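PDB 6PWJ: GGDEF and EAL domain-containing protein, which probably acts as a LapD-type receptor for cyclic di-GMP rather than as an enzyme, its GGDEF and EAL signature motifs both being degenerate. Local coordinates for residues Lys1-Gln6 and Asp344-Phe349; Ala7-Gln12 and Leu373-Arg378; Met104-Leu109 and Val139-Arg144; Ser115-Val120 and Ala133-Gly138; Ser390-Gln395 and Gly411-Lys416. One frame throughout, in Å; residues are numbered along the deposited sequence.

Contact 1 of 5, residues Lys1-Gln6 and Asp344-Phe349; sequences KAFKAQ and DYINEF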
# COMPACT_ATOMS: atom_id res chain seq x y z
N LYS A 1 8.28 28.05 -4.14
CA LYS A 1 7.33 28.07 -3.04
C LYS A 1 7.92 27.42 -1.79
O LYS A 1 8.62 26.42 -1.88
CB LYS A 1 6.03 27.36 -3.43
CG LYS A 1 5.42 27.86 -4.73
CD LYS A 1 4.13 27.12 -5.07
CE LYS A 1 3.04 27.43 -4.06
NZ LYS A 1 1.72 26.89 -4.49
N ALA A 2 7.62 28.00 -0.63
CA ALA A 2 8.03 27.39 0.63
C ALA A 2 7.29 26.07 0.84
O ALA A 2 6.39 25.70 0.08
CB ALA A 2 7.78 28.35 1.79
N PHE A 3 7.68 25.36 1.90
CA PHE A 3 7.12 24.03 2.12
C PHE A 3 5.61 24.08 2.31
O PHE A 3 4.85 23.49 1.53
CB PHE A 3 7.78 23.38 3.34
CG PHE A 3 7.16 22.06 3.72
CD1 PHE A 3 7.52 20.90 3.07
CD2 PHE A 3 6.21 22.00 4.73
CE1 PHE A 3 6.95 19.69 3.42
CE2 PHE A 3 5.64 20.79 5.08
CZ PHE A 3 6.01 19.64 4.43
N LYS A 4 5.15 24.80 3.34
CA LYS A 4 3.73 24.77 3.68
C LYS A 4 2.87 25.19 2.49
O LYS A 4 1.77 24.66 2.29
CB LYS A 4 3.45 25.67 4.89
CG LYS A 4 4.03 25.12 6.18
CD LYS A 4 3.07 25.31 7.34
CE LYS A 4 3.54 24.55 8.57
NZ LYS A 4 2.59 24.67 9.71
N ALA A 5 3.36 26.12 1.67
CA ALA A 5 2.65 26.47 0.45
C ALA A 5 2.72 25.33 -0.56
O ALA A 5 1.72 25.02 -1.22
CB ALA A 5 3.23 27.75 -0.15
N GLN A 6 3.88 24.68 -0.68
CA GLN A 6 4.03 23.58 -1.62
C GLN A 6 3.24 22.36 -1.16
O GLN A 6 2.54 21.72 -1.96
CB GLN A 6 5.51 23.23 -1.79
CG GLN A 6 5.78 22.20 -2.87
CD GLN A 6 5.43 22.71 -4.26
OE1 GLN A 6 6.15 23.53 -4.83
NE2 GLN A 6 4.32 22.23 -4.80
N ASP A 344 2.84 17.11 6.40
CA ASP A 344 3.69 17.88 7.31
C ASP A 344 4.87 17.06 7.80
O ASP A 344 5.98 17.58 7.96
CB ASP A 344 2.87 18.38 8.49
CG ASP A 344 2.40 19.81 8.30
OD1 ASP A 344 3.07 20.57 7.58
OD2 ASP A 344 1.35 20.17 8.88
N TYR A 345 4.66 15.76 8.04
CA TYR A 345 5.69 14.95 8.69
C TYR A 345 7.00 14.93 7.90
O TYR A 345 8.04 14.60 8.48
CB TYR A 345 5.19 13.52 8.90
CG TYR A 345 5.02 12.72 7.63
CD1 TYR A 345 3.87 12.82 6.86
CD2 TYR A 345 6.02 11.86 7.20
CE1 TYR A 345 3.71 12.09 5.70
CE2 TYR A 345 5.87 11.12 6.05
CZ TYR A 345 4.72 11.24 5.30
OH TYR A 345 4.57 10.50 4.15
N ILE A 346 6.97 15.29 6.62
CA ILE A 346 8.22 15.38 5.86
C ILE A 346 9.13 16.45 6.47
O ILE A 346 10.35 16.29 6.50
CB ILE A 346 7.93 15.67 4.37
CG1 ILE A 346 7.99 14.37 3.56
CG2 ILE A 346 8.90 16.71 3.83
CD1 ILE A 346 7.01 13.31 4.01
N ASN A 347 8.54 17.54 6.96
CA ASN A 347 9.33 18.59 7.59
C ASN A 347 9.87 18.15 8.94
O ASN A 347 11.04 18.38 9.26
CB ASN A 347 8.50 19.87 7.74
CG ASN A 347 8.73 20.86 6.62
OD1 ASN A 347 9.15 20.48 5.52
ND2 ASN A 347 8.46 22.13 6.89
N GLU A 348 9.02 17.50 9.75
CA GLU A 348 9.41 17.19 11.13
C GLU A 348 10.40 16.04 11.20
O GLU A 348 11.23 16.00 12.11
CB GLU A 348 8.15 16.88 11.94
CG GLU A 348 7.22 18.07 12.08
CD GLU A 348 5.76 17.66 12.14
OE1 GLU A 348 5.47 16.45 12.01
OE2 GLU A 348 4.90 18.55 12.30
N PHE A 349 10.35 15.11 10.25
CA PHE A 349 11.27 13.98 10.23
C PHE A 349 12.44 14.17 9.29
O PHE A 349 13.52 13.64 9.55
CB PHE A 349 10.52 12.69 9.86
CG PHE A 349 9.60 12.19 10.93
CD1 PHE A 349 8.34 12.74 11.09
CD2 PHE A 349 9.99 11.17 11.78
CE1 PHE A 349 7.49 12.28 12.07
CE2 PHE A 349 9.15 10.70 12.76
CZ PHE A 349 7.89 11.26 12.91

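Contact 2 of 5, residues Ala7-Gln12 and Leu373-Arg378; sequences AKEAQQ and LTSISR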
# COMPACT_ATOMS: atom_id res chain seq x y z
N ALA A 7 3.34 22.01 0.12
CA ALA A 7 2.62 20.85 0.63
C ALA A 7 1.11 21.04 0.50
O ALA A 7 0.40 20.11 0.10
CB ALA A 7 2.99 20.59 2.09
N LYS A 8 0.61 22.23 0.83
CA LYS A 8 -0.82 22.49 0.67
C LYS A 8 -1.23 22.44 -0.80
O LYS A 8 -2.34 22.00 -1.12
CB LYS A 8 -1.18 23.84 1.29
CG LYS A 8 -1.09 23.85 2.81
CD LYS A 8 -1.41 25.22 3.38
CE LYS A 8 -1.29 25.23 4.89
NZ LYS A 8 -1.50 26.58 5.47
N GLU A 9 -0.35 22.88 -1.70
CA GLU A 9 -0.62 22.73 -3.12
C GLU A 9 -0.67 21.26 -3.51
O GLU A 9 -1.51 20.85 -4.32
CB GLU A 9 0.44 23.46 -3.95
CG GLU A 9 0.17 23.45 -5.45
CD GLU A 9 1.43 23.52 -6.27
OE1 GLU A 9 2.44 22.90 -5.87
OE2 GLU A 9 1.42 24.20 -7.32
N ALA A 10 0.23 20.45 -2.95
CA ALA A 10 0.24 19.02 -3.26
C ALA A 10 -1.00 18.33 -2.71
O ALA A 10 -1.56 17.44 -3.37
CB ALA A 10 1.51 18.38 -2.70
N GLN A 11 -1.44 18.72 -1.52
CA GLN A 11 -2.63 18.11 -0.94
C GLN A 11 -3.89 18.53 -1.67
O GLN A 11 -4.84 17.74 -1.77
CB GLN A 11 -2.72 18.45 0.55
CG GLN A 11 -1.53 17.97 1.36
CD GLN A 11 -1.54 18.48 2.79
OE1 GLN A 11 -0.55 18.35 3.51
NE2 GLN A 11 -2.66 19.07 3.20
N GLN A 12 -3.93 19.75 -2.20
CA GLN A 12 -5.06 20.17 -3.02
C GLN A 12 -5.11 19.37 -4.32
O GLN A 12 -6.16 18.83 -4.69
CB GLN A 12 -4.98 21.67 -3.32
CG GLN A 12 -5.16 22.57 -2.11
CD GLN A 12 -5.20 24.04 -2.49
OE1 GLN A 12 -5.97 24.44 -3.36
NE2 GLN A 12 -4.36 24.84 -1.84
N LEU A 373 1.74 14.58 -9.21
CA LEU A 373 3.06 13.97 -9.11
C LEU A 373 4.14 15.03 -8.94
O LEU A 373 4.97 14.95 -8.02
CB LEU A 373 3.34 13.12 -10.36
CG LEU A 373 4.72 12.47 -10.45
CD1 LEU A 373 4.94 11.53 -9.27
CD2 LEU A 373 4.86 11.72 -11.76
N THR A 374 4.15 16.04 -9.81
CA THR A 374 5.14 17.11 -9.70
C THR A 374 5.05 17.81 -8.35
O THR A 374 6.06 18.02 -7.68
CB THR A 374 4.96 18.11 -10.84
OG1 THR A 374 5.12 17.44 -12.10
CG2 THR A 374 5.98 19.23 -10.72
N SER A 375 3.83 18.16 -7.93
CA SER A 375 3.66 18.88 -6.68
C SER A 375 4.05 18.01 -5.49
O SER A 375 4.78 18.46 -4.60
CB SER A 375 2.21 19.36 -6.54
OG SER A 375 2.03 20.13 -5.36
N ILE A 376 3.58 16.76 -5.46
CA ILE A 376 3.90 15.87 -4.35
C ILE A 376 5.40 15.59 -4.30
O ILE A 376 5.96 15.37 -3.22
CB ILE A 376 3.08 14.57 -4.45
CG1 ILE A 376 2.70 14.06 -3.06
CG2 ILE A 376 3.86 13.51 -5.21
CD1 ILE A 376 1.51 14.77 -2.46
N SER A 377 6.06 15.58 -5.46
CA SER A 377 7.49 15.30 -5.51
C SER A 377 8.31 16.54 -5.18
O SER A 377 9.36 16.44 -4.53
CB SER A 377 7.87 14.75 -6.88
OG SER A 377 7.11 13.60 -7.19
N ARG A 378 7.86 17.72 -5.63
CA ARG A 378 8.56 18.95 -5.28
C ARG A 378 8.59 19.15 -3.77
O ARG A 378 9.59 19.65 -3.22
CB ARG A 378 7.90 20.15 -5.95
CG ARG A 378 8.44 20.51 -7.33
CD ARG A 378 8.00 21.91 -7.72
NE ARG A 378 6.55 22.04 -7.75
CZ ARG A 378 5.85 22.38 -8.82
NH1 ARG A 378 6.47 22.66 -9.96
NH2 ARG A 378 4.52 22.46 -8.76

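Contact 3 of 5, residues Met104-Leu109 and Val139-Arg144; sequences MDETEL and VVSNKR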
# COMPACT_ATOMS: atom_id res chain seq x y z
N MET A 104 -7.17 -10.75 2.37
CA MET A 104 -8.34 -11.18 3.12
C MET A 104 -8.84 -12.51 2.57
O MET A 104 -8.88 -12.71 1.35
CB MET A 104 -9.45 -10.13 3.06
CG MET A 104 -9.04 -8.77 3.59
SD MET A 104 -8.72 -8.75 5.36
CE MET A 104 -10.38 -8.96 6.01
N ASP A 105 -9.22 -13.41 3.47
CA ASP A 105 -9.75 -14.71 3.07
C ASP A 105 -11.26 -14.65 2.92
O ASP A 105 -11.92 -13.67 3.27
CB ASP A 105 -9.34 -15.79 4.07
CG ASP A 105 -9.48 -15.33 5.51
OD1 ASP A 105 -9.10 -14.18 5.81
OD2 ASP A 105 -9.97 -16.12 6.34
N GLU A 106 -11.83 -15.74 2.40
CA GLU A 106 -13.25 -15.77 2.09
C GLU A 106 -14.10 -15.54 3.33
O GLU A 106 -15.12 -14.84 3.27
CB GLU A 106 -13.61 -17.10 1.42
CG GLU A 106 -13.06 -17.25 0.01
CD GLU A 106 -12.82 -18.69 -0.37
OE1 GLU A 106 -11.65 -19.13 -0.35
OE2 GLU A 106 -13.80 -19.40 -0.68
N THR A 107 -13.71 -16.13 4.46
CA THR A 107 -14.51 -15.97 5.67
C THR A 107 -14.48 -14.53 6.18
O THR A 107 -15.48 -14.05 6.73
CB THR A 107 -14.03 -16.93 6.76
OG1 THR A 107 -15.02 -17.03 7.79
CG2 THR A 107 -12.73 -16.44 7.37
N GLU A 108 -13.36 -13.83 6.01
CA GLU A 108 -13.29 -12.43 6.40
C GLU A 108 -14.01 -11.54 5.40
O GLU A 108 -14.63 -10.54 5.79
CB GLU A 108 -11.83 -12.00 6.55
CG GLU A 108 -11.10 -12.66 7.70
CD GLU A 108 -9.70 -12.10 7.91
OE1 GLU A 108 -9.06 -11.71 6.91
OE2 GLU A 108 -9.26 -12.03 9.08
N LEU A 109 -13.95 -11.88 4.11
CA LEU A 109 -14.68 -11.11 3.11
C LEU A 109 -16.18 -11.20 3.33
O LEU A 109 -16.89 -10.19 3.25
CB LEU A 109 -14.31 -11.60 1.71
CG LEU A 109 -12.86 -11.40 1.26
CD1 LEU A 109 -12.62 -12.07 -0.08
CD2 LEU A 109 -12.52 -9.92 1.19
N VAL A 139 -19.28 -9.61 -4.26
CA VAL A 139 -18.00 -9.82 -3.61
C VAL A 139 -17.24 -10.90 -4.36
O VAL A 139 -17.81 -11.94 -4.72
CB VAL A 139 -18.18 -10.21 -2.12
CG1 VAL A 139 -16.82 -10.43 -1.47
CG2 VAL A 139 -18.96 -9.14 -1.38
N VAL A 140 -15.95 -10.66 -4.59
CA VAL A 140 -15.08 -11.60 -5.30
C VAL A 140 -13.87 -11.89 -4.43
O VAL A 140 -13.18 -10.97 -3.99
CB VAL A 140 -14.64 -11.04 -6.67
CG1 VAL A 140 -13.54 -11.91 -7.25
CG2 VAL A 140 -15.83 -10.97 -7.61
N SER A 141 -13.62 -13.17 -4.17
CA SER A 141 -12.43 -13.61 -3.47
C SER A 141 -11.38 -14.01 -4.50
O SER A 141 -11.61 -14.92 -5.30
CB SER A 141 -12.75 -14.78 -2.53
OG SER A 141 -11.61 -15.14 -1.77
N ASN A 142 -10.24 -13.32 -4.48
CA ASN A 142 -9.20 -13.49 -5.49
C ASN A 142 -7.97 -14.10 -4.84
O ASN A 142 -7.55 -13.66 -3.76
CB ASN A 142 -8.86 -12.15 -6.15
CG ASN A 142 -8.28 -12.32 -7.54
OD1 ASN A 142 -8.98 -12.71 -8.47
ND2 ASN A 142 -7.00 -12.01 -7.69
N LYS A 143 -7.39 -15.11 -5.49
CA LYS A 143 -6.26 -15.85 -4.94
C LYS A 143 -4.93 -15.55 -5.63
O LYS A 143 -3.90 -15.54 -4.96
CB LYS A 143 -6.51 -17.36 -5.02
CG LYS A 143 -7.91 -17.80 -4.62
CD LYS A 143 -8.25 -17.39 -3.20
CE LYS A 143 -9.63 -17.91 -2.81
NZ LYS A 143 -10.13 -17.28 -1.55
N ARG A 144 -4.93 -15.30 -6.93
CA ARG A 144 -3.70 -15.14 -7.69
C ARG A 144 -3.74 -13.86 -8.52
O ARG A 144 -4.79 -13.24 -8.70
CB ARG A 144 -3.45 -16.35 -8.61
CG ARG A 144 -3.26 -17.66 -7.87
CD ARG A 144 -2.92 -18.78 -8.84
NE ARG A 144 -3.95 -18.96 -9.86
CZ ARG A 144 -5.06 -19.67 -9.69
NH1 ARG A 144 -5.28 -20.27 -8.53
NH2 ARG A 144 -5.94 -19.78 -10.67

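Contact 4 of 5, residues Ser115-Val120 and Ala133-Gly138; sequences SIITCV and ANLSLG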
# COMPACT_ATOMS: atom_id res chain seq x y z
N SER A 115 -21.07 -6.47 6.87
CA SER A 115 -20.81 -5.16 7.46
C SER A 115 -21.20 -4.04 6.50
O SER A 115 -21.75 -3.02 6.92
CB SER A 115 -19.34 -5.04 7.86
OG SER A 115 -19.02 -5.96 8.89
N ILE A 116 -20.91 -4.22 5.21
CA ILE A 116 -21.32 -3.23 4.22
C ILE A 116 -22.84 -3.17 4.13
O ILE A 116 -23.43 -2.10 3.95
CB ILE A 116 -20.69 -3.55 2.85
CG1 ILE A 116 -19.16 -3.58 2.97
CG2 ILE A 116 -21.12 -2.53 1.81
CD1 ILE A 116 -18.46 -4.08 1.73
N ILE A 117 -23.50 -4.32 4.24
CA ILE A 117 -24.96 -4.34 4.26
C ILE A 117 -25.48 -3.61 5.49
O ILE A 117 -26.48 -2.89 5.43
CB ILE A 117 -25.48 -5.79 4.19
CG1 ILE A 117 -24.96 -6.48 2.93
CG2 ILE A 117 -27.01 -5.81 4.25
CD1 ILE A 117 -25.35 -5.78 1.65
N THR A 118 -24.81 -3.79 6.63
CA THR A 118 -25.24 -3.12 7.86
C THR A 118 -25.11 -1.61 7.73
O THR A 118 -25.94 -0.86 8.28
CB THR A 118 -24.44 -3.64 9.05
OG1 THR A 118 -24.78 -5.00 9.30
CG2 THR A 118 -24.73 -2.80 10.29
N CYS A 119 -24.08 -1.14 7.03
CA CYS A 119 -23.95 0.30 6.80
C CYS A 119 -25.18 0.85 6.09
O CYS A 119 -25.71 1.90 6.48
CB CYS A 119 -22.68 0.58 5.98
SG CYS A 119 -21.14 0.46 6.91
N VAL A 120 -25.65 0.15 5.05
CA VAL A 120 -26.81 0.63 4.31
C VAL A 120 -28.06 0.55 5.17
O VAL A 120 -28.94 1.42 5.08
CB VAL A 120 -26.96 -0.17 3.00
CG1 VAL A 120 -28.14 0.35 2.20
CG2 VAL A 120 -25.68 -0.10 2.19
N ALA A 133 -33.95 -2.20 -5.30
CA ALA A 133 -34.66 -1.66 -4.14
C ALA A 133 -33.72 -0.81 -3.30
O ALA A 133 -33.76 0.42 -3.36
CB ALA A 133 -35.25 -2.78 -3.31
N ASN A 134 -32.87 -1.46 -2.51
CA ASN A 134 -31.90 -0.76 -1.68
C ASN A 134 -30.47 -0.92 -2.17
O ASN A 134 -29.71 0.05 -2.16
CB ASN A 134 -32.00 -1.24 -0.22
CG ASN A 134 -31.89 -2.74 -0.09
OD1 ASN A 134 -31.36 -3.42 -0.96
ND2 ASN A 134 -32.41 -3.27 1.01
N LEU A 135 -30.07 -2.11 -2.62
CA LEU A 135 -28.68 -2.30 -3.01
C LEU A 135 -28.51 -3.67 -3.66
O LEU A 135 -29.38 -4.54 -3.56
CB LEU A 135 -27.74 -2.16 -1.81
CG LEU A 135 -27.87 -3.27 -0.76
CD1 LEU A 135 -26.87 -4.39 -1.02
CD2 LEU A 135 -27.72 -2.71 0.65
N SER A 136 -27.37 -3.84 -4.33
CA SER A 136 -26.92 -5.12 -4.84
C SER A 136 -25.41 -5.19 -4.62
O SER A 136 -24.69 -4.30 -5.08
CB SER A 136 -27.26 -5.29 -6.32
OG SER A 136 -28.66 -5.19 -6.54
N LEU A 137 -24.95 -6.22 -3.92
CA LEU A 137 -23.56 -6.31 -3.50
C LEU A 137 -22.90 -7.53 -4.14
O LEU A 137 -23.39 -8.65 -3.99
CB LEU A 137 -23.46 -6.40 -1.97
CG LEU A 137 -22.05 -6.52 -1.39
CD1 LEU A 137 -21.21 -5.31 -1.77
CD2 LEU A 137 -22.10 -6.69 0.12
N GLY A 138 -21.80 -7.29 -4.84
CA GLY A 138 -21.02 -8.37 -5.42
C GLY A 138 -19.63 -8.45 -4.82
O GLY A 138 -18.87 -7.48 -4.85

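Contact 5 of 5, residues Ser390-Gln395 and Gly411-Lys416; sequences SRVETQ and GFIVDK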
# COMPACT_ATOMS: atom_id res chain seq x y z
N SER A 390 9.12 3.64 -7.69
CA SER A 390 9.38 2.21 -7.80
C SER A 390 8.42 1.57 -8.78
O SER A 390 7.48 2.20 -9.29
CB SER A 390 9.27 1.53 -6.43
OG SER A 390 7.92 1.34 -6.05
N ARG A 391 8.66 0.29 -9.05
CA ARG A 391 7.88 -0.46 -10.03
C ARG A 391 7.84 0.27 -11.37
O ARG A 391 6.82 0.28 -12.06
CB ARG A 391 6.47 -0.74 -9.50
CG ARG A 391 6.45 -1.65 -8.28
CD ARG A 391 5.07 -1.72 -7.64
NE ARG A 391 4.12 -2.47 -8.46
CZ ARG A 391 2.87 -2.75 -8.08
NH1 ARG A 391 2.43 -2.34 -6.90
NH2 ARG A 391 2.07 -3.44 -8.88
N VAL A 392 8.95 0.90 -11.72
CA VAL A 392 9.11 1.55 -13.02
C VAL A 392 9.52 0.48 -14.02
O VAL A 392 10.61 -0.09 -13.92
CB VAL A 392 10.13 2.69 -12.96
CG1 VAL A 392 10.13 3.47 -14.27
CG2 VAL A 392 9.84 3.61 -11.78
N GLU A 393 8.65 0.20 -14.99
CA GLU A 393 8.80 -0.95 -15.86
C GLU A 393 9.28 -0.61 -17.27
O GLU A 393 9.66 -1.52 -18.01
CB GLU A 393 7.48 -1.72 -15.95
CG GLU A 393 6.84 -2.02 -14.60
CD GLU A 393 7.59 -3.09 -13.83
OE1 GLU A 393 7.66 -4.23 -14.33
OE2 GLU A 393 8.10 -2.79 -12.72
N THR A 394 9.28 0.66 -17.66
CA THR A 394 9.64 1.05 -19.02
C THR A 394 10.60 2.23 -19.00
O THR A 394 10.68 2.98 -18.02
CB THR A 394 8.40 1.42 -19.84
OG1 THR A 394 7.34 0.50 -19.54
CG2 THR A 394 8.71 1.35 -21.33
N GLN A 395 11.34 2.38 -20.10
CA GLN A 395 12.23 3.53 -20.24
C GLN A 395 11.43 4.80 -20.52
O GLN A 395 11.76 5.87 -20.00
CB GLN A 395 13.25 3.27 -21.35
CG GLN A 395 14.27 4.39 -21.52
CD GLN A 395 15.33 4.39 -20.42
OE1 GLN A 395 15.87 3.34 -20.07
NE2 GLN A 395 15.62 5.57 -19.88
N GLY A 411 12.76 -0.84 -10.51
CA GLY A 411 11.81 -1.73 -11.14
C GLY A 411 12.36 -2.50 -12.33
O GLY A 411 13.56 -2.74 -12.42
N PHE A 412 11.47 -2.88 -13.25
CA PHE A 412 11.85 -3.72 -14.37
C PHE A 412 12.85 -3.02 -15.29
O PHE A 412 13.76 -3.67 -15.82
CB PHE A 412 10.60 -4.14 -15.15
CG PHE A 412 10.85 -5.20 -16.19
CD1 PHE A 412 11.57 -6.34 -15.88
CD2 PHE A 412 10.33 -5.06 -17.46
CE1 PHE A 412 11.79 -7.31 -16.83
CE2 PHE A 412 10.54 -6.04 -18.42
CZ PHE A 412 11.27 -7.16 -18.10
N ILE A 413 12.70 -1.71 -15.48
CA ILE A 413 13.62 -1.00 -16.36
C ILE A 413 15.04 -1.04 -15.81
O ILE A 413 16.01 -0.99 -16.57
CB ILE A 413 13.13 0.44 -16.60
CG1 ILE A 413 13.94 1.10 -17.71
CG2 ILE A 413 13.24 1.24 -15.32
CD1 ILE A 413 13.87 0.38 -19.04
N VAL A 414 15.19 -1.11 -14.48
CA VAL A 414 16.53 -1.16 -13.90
C VAL A 414 17.05 -2.58 -13.87
O VAL A 414 18.27 -2.81 -13.92
CB VAL A 414 16.52 -0.53 -12.49
CG1 VAL A 414 17.87 -0.69 -11.82
CG2 VAL A 414 16.11 0.93 -12.57
N ASP A 415 16.16 -3.57 -13.80
CA ASP A 415 16.56 -4.96 -13.64
C ASP A 415 16.87 -5.65 -14.96
O ASP A 415 17.27 -6.82 -14.95
CB ASP A 415 15.47 -5.74 -12.91
CG ASP A 415 15.26 -5.25 -11.49
OD1 ASP A 415 16.05 -4.43 -11.00
OD2 ASP A 415 14.28 -5.69 -10.86
N LYS A 416 16.71 -4.97 -16.09
CA LYS A 416 16.92 -5.58 -17.40
C LYS A 416 18.26 -5.21 -18.04
O LYS A 416 18.60 -5.79 -19.08
CB LYS A 416 15.81 -5.16 -18.37
CG LYS A 416 14.41 -5.51 -17.95
CD LYS A 416 13.46 -5.20 -19.09
CE LYS A 416 13.65 -3.78 -19.61
NZ LYS A 416 12.85 -3.50 -20.83

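Contact 1 of 5, residues Lys1-Gln6 and Asp344-Phe349
At the start of the N-terminal helix 3-18, probably the counterpart of the signalling helix of LapD-type receptors, F3 anchors the chain to the EAL domain by laying its ring on the side-chain amide of N347. The two groups come from opposite directions and form a ring-amide stack. Their planes lie 29° apart, and N347 CG sits 3.3 Å above the F3 ring plane, over its centre. N347 CB adds a CH-pi contact over the same ring, 4.2 Å from the F3 centroid. The phenyl group reaches this position because its CG is anti to the backbone N (chi1 174°), which carries it outward from the first turn of its helix. In LapD-type receptors such a helix packs on the EAL domain in the autoinhibited state; the present docking is consistent with that design. Two further residues flank the ring. The branch methyl I346 CG2 meets F3 CE1 obliquely at 3.6 Å, while D344 OD1 lies in the ring plane, 3.6 Å from F3 CE2, where the slightly positive rim probably suits a carboxylate. K4, its chain bent at chi2, comes obliquely to D344 at the more exposed border, its NZ 4.6 Å from D344 OD1, beyond contact distance, though the opposite charges may attract weakly. L383 touches F3, I346 and N347, and T379 of helix 367-381 also packs against F3.

Contact 2 of 5, residues Ala7-Gln12 and Leu373-Arg378
A10 and S375 mark the point where helix 7-12 and helix 373-378 pass each other as a near-antiparallel pair, 8.2 Å between axes at a crossing angle of -147°. One belongs to the long N-terminal helix 3-18, the other to a peripheral helix of the EAL barrel, so the pair fastens the N-terminal helix to the EAL domain. Its tight part illustrates how small residues allow helices to approach: the CA atoms of A10 and S375 are only 4.8 Å apart. The serine hydroxyl lies close over the alanine, and A10 CB also meets I376 CD1, the end of the isoleucine chain, at 3.6 Å. These three residues are buried, and T379 of helix 367-381 also touches A10. The polar flank is looser and more exposed. There E9, its chain extended, holds its carboxylate near both S375 and R378. A hydrogen bond from S375 OG to E9 OE1 is modelled at 2.8 Å and a long salt bridge joins E9 OE1 to R378 NH2 at 3.6 Å, although the position of that oxygen is doubtful. The carboxylate approaches the edge of the guanidinium, the two planes 21° apart, while T374 CG2 rests on one guanidinium face. Q6, one turn earlier, adds weak hydrogen bonds to S375 OG and R378 NE. Further round the second helix, L373 O accepts both S377 N and, at 2.7 Å, S377 OG, which arrive from opposite faces of the carbonyl plane.

Contact 3 of 5, residues Met104-Leu109 and Val139-Arg144
E106 and K143 cross at about a right angle, the glutamate coming from the first turn of helix 106-121 and the lysine from just beyond the end of strand 136-142. K143 NZ gives a hydrogen bond of 2.7 Å to E106 OE1, part of a salt bridge, and approaches from above the carboxylate, 42° out of its plane. A bend at chi2 (-59°) folds the lysine back along its own segment, where NZ also donates to S141 OG at 2.6 Å. Two oxygens thus grip the ammonium group of this buried residue and fix its direction. The helix and strand belong to a beta-alpha-beta crossover of the GGDEF domain: helix 106-121 links strand 96-102 to strand 136-142, which lie on either side of strand 45-51 in the five-stranded sheet. Apolar packing takes over one turn further along. L109 points its CD1 branch at S141, 3.7 Å from S141 CB, while L109 CB faces V139 CG1 at 4.2 Å, two residues back on the same side of the strand. E106 CG is beside the serine hydroxyl, and F172 of the adjoining strand 171-175 touches both E106 and S141.

Contact 4 of 5, residues Ser115-Val120 and Ala133-Gly138
Helix 115-120 runs past the segment 133-138, which enters as a loop and becomes a strand at S136, with the backbones held well apart: I117 and L137 are 8.1 Å apart between CA atoms, V120 and N134 8.0 Å. Side chains alone bridge this gap, a worked case of a helix settling on a sheet through branched aliphatic residues. L135 forks between two helix residues. Its CG stands between the backbone N and the carbonyl carbon (chi1 68°), and from there CD1 touches I117 CD1 at 3.4 Å while CD2 reaches V120 CG1 at 3.5 Å. The valine offers more than one atom to that methyl group, since L135 CD2 also lies close to V120 CB. I117 in turn is shared: its terminal CD1 sits by L135 on one hand and meets L137 CD2 at 3.7 Å on the other. L137 sends the same CD2 methyl towards I116 CB, 4.4 Å away, so one branch serves two neighbours on the helix. S136, between the leucines, points away from the helix. Around this layer, Y170, just ahead of strand 171-175, packs on L137. Within the GGDEF domain, helix 106-121 lies against helix 64-81 through I116 and C119, which both touch L78, and on the sheet through L50 of strand 45-51, which meets I116 as well as L135.

Contact 5 of 5, residues Ser390-Gln395 and Gly411-Lys416
V392 and I413 are tied through the backbone, I413 N donating to V392 O at 3.1 Å in a nearly straight bond (173°) that falls on a lone pair in the carbonyl plane, while R391 and G411 bring their CA atoms within 4.3 Å. G411 takes backbone angles that favour glycine, and its CA makes a CH...O contact of 3.4 Å with V392 O. Beside it, E393 bends at chi2 (-72°) and folds its carboxylate over the start of the short helix, where E393 OE2 takes a weak hydrogen bond from F412 N at 3.4 Å. E393 OE1 faces F412 CB. These are neighbouring loops of the EAL barrel, a TIM-barrel variant: they follow the parallel strands 386-389 and 408-410, at the strand ends where such barrels carry their active sites. I413 supplies the apolar part. Its CG2 meets V392 CG1 at 4.0 Å, and its CD1 lies 3.4 Å from Q395 N; the side chains of Q395 and I413 cross at about a right angle, Q395 OE1 lying beside I413 CD1. R391 turns the other way, to a salt bridge with E41 and a hydrogen bond to G37 O, both of the GGDEF domain.

Contacts 1 and 2 form one continuous interface along helix 3-18, their centres 10 Å apart, with Q6 of the first reaching S375 and R378 of the second. Contacts 3 and 4 likewise share a helix and a strand, with 18 Å between centres, but serve the interior of the GGDEF domain. Contact 3 lies across the chain's centre from contact 1, 39 Å away between centres. The side chain of R391 in contact 5 is about 9 Å from the bound magnesium ion. Contacts 1 and 2 fasten helix 3-18 to the EAL domain, while R391 ties that domain to the GGDEF domain at a second place, a layout consistent with autoinhibition in LapD-type receptors.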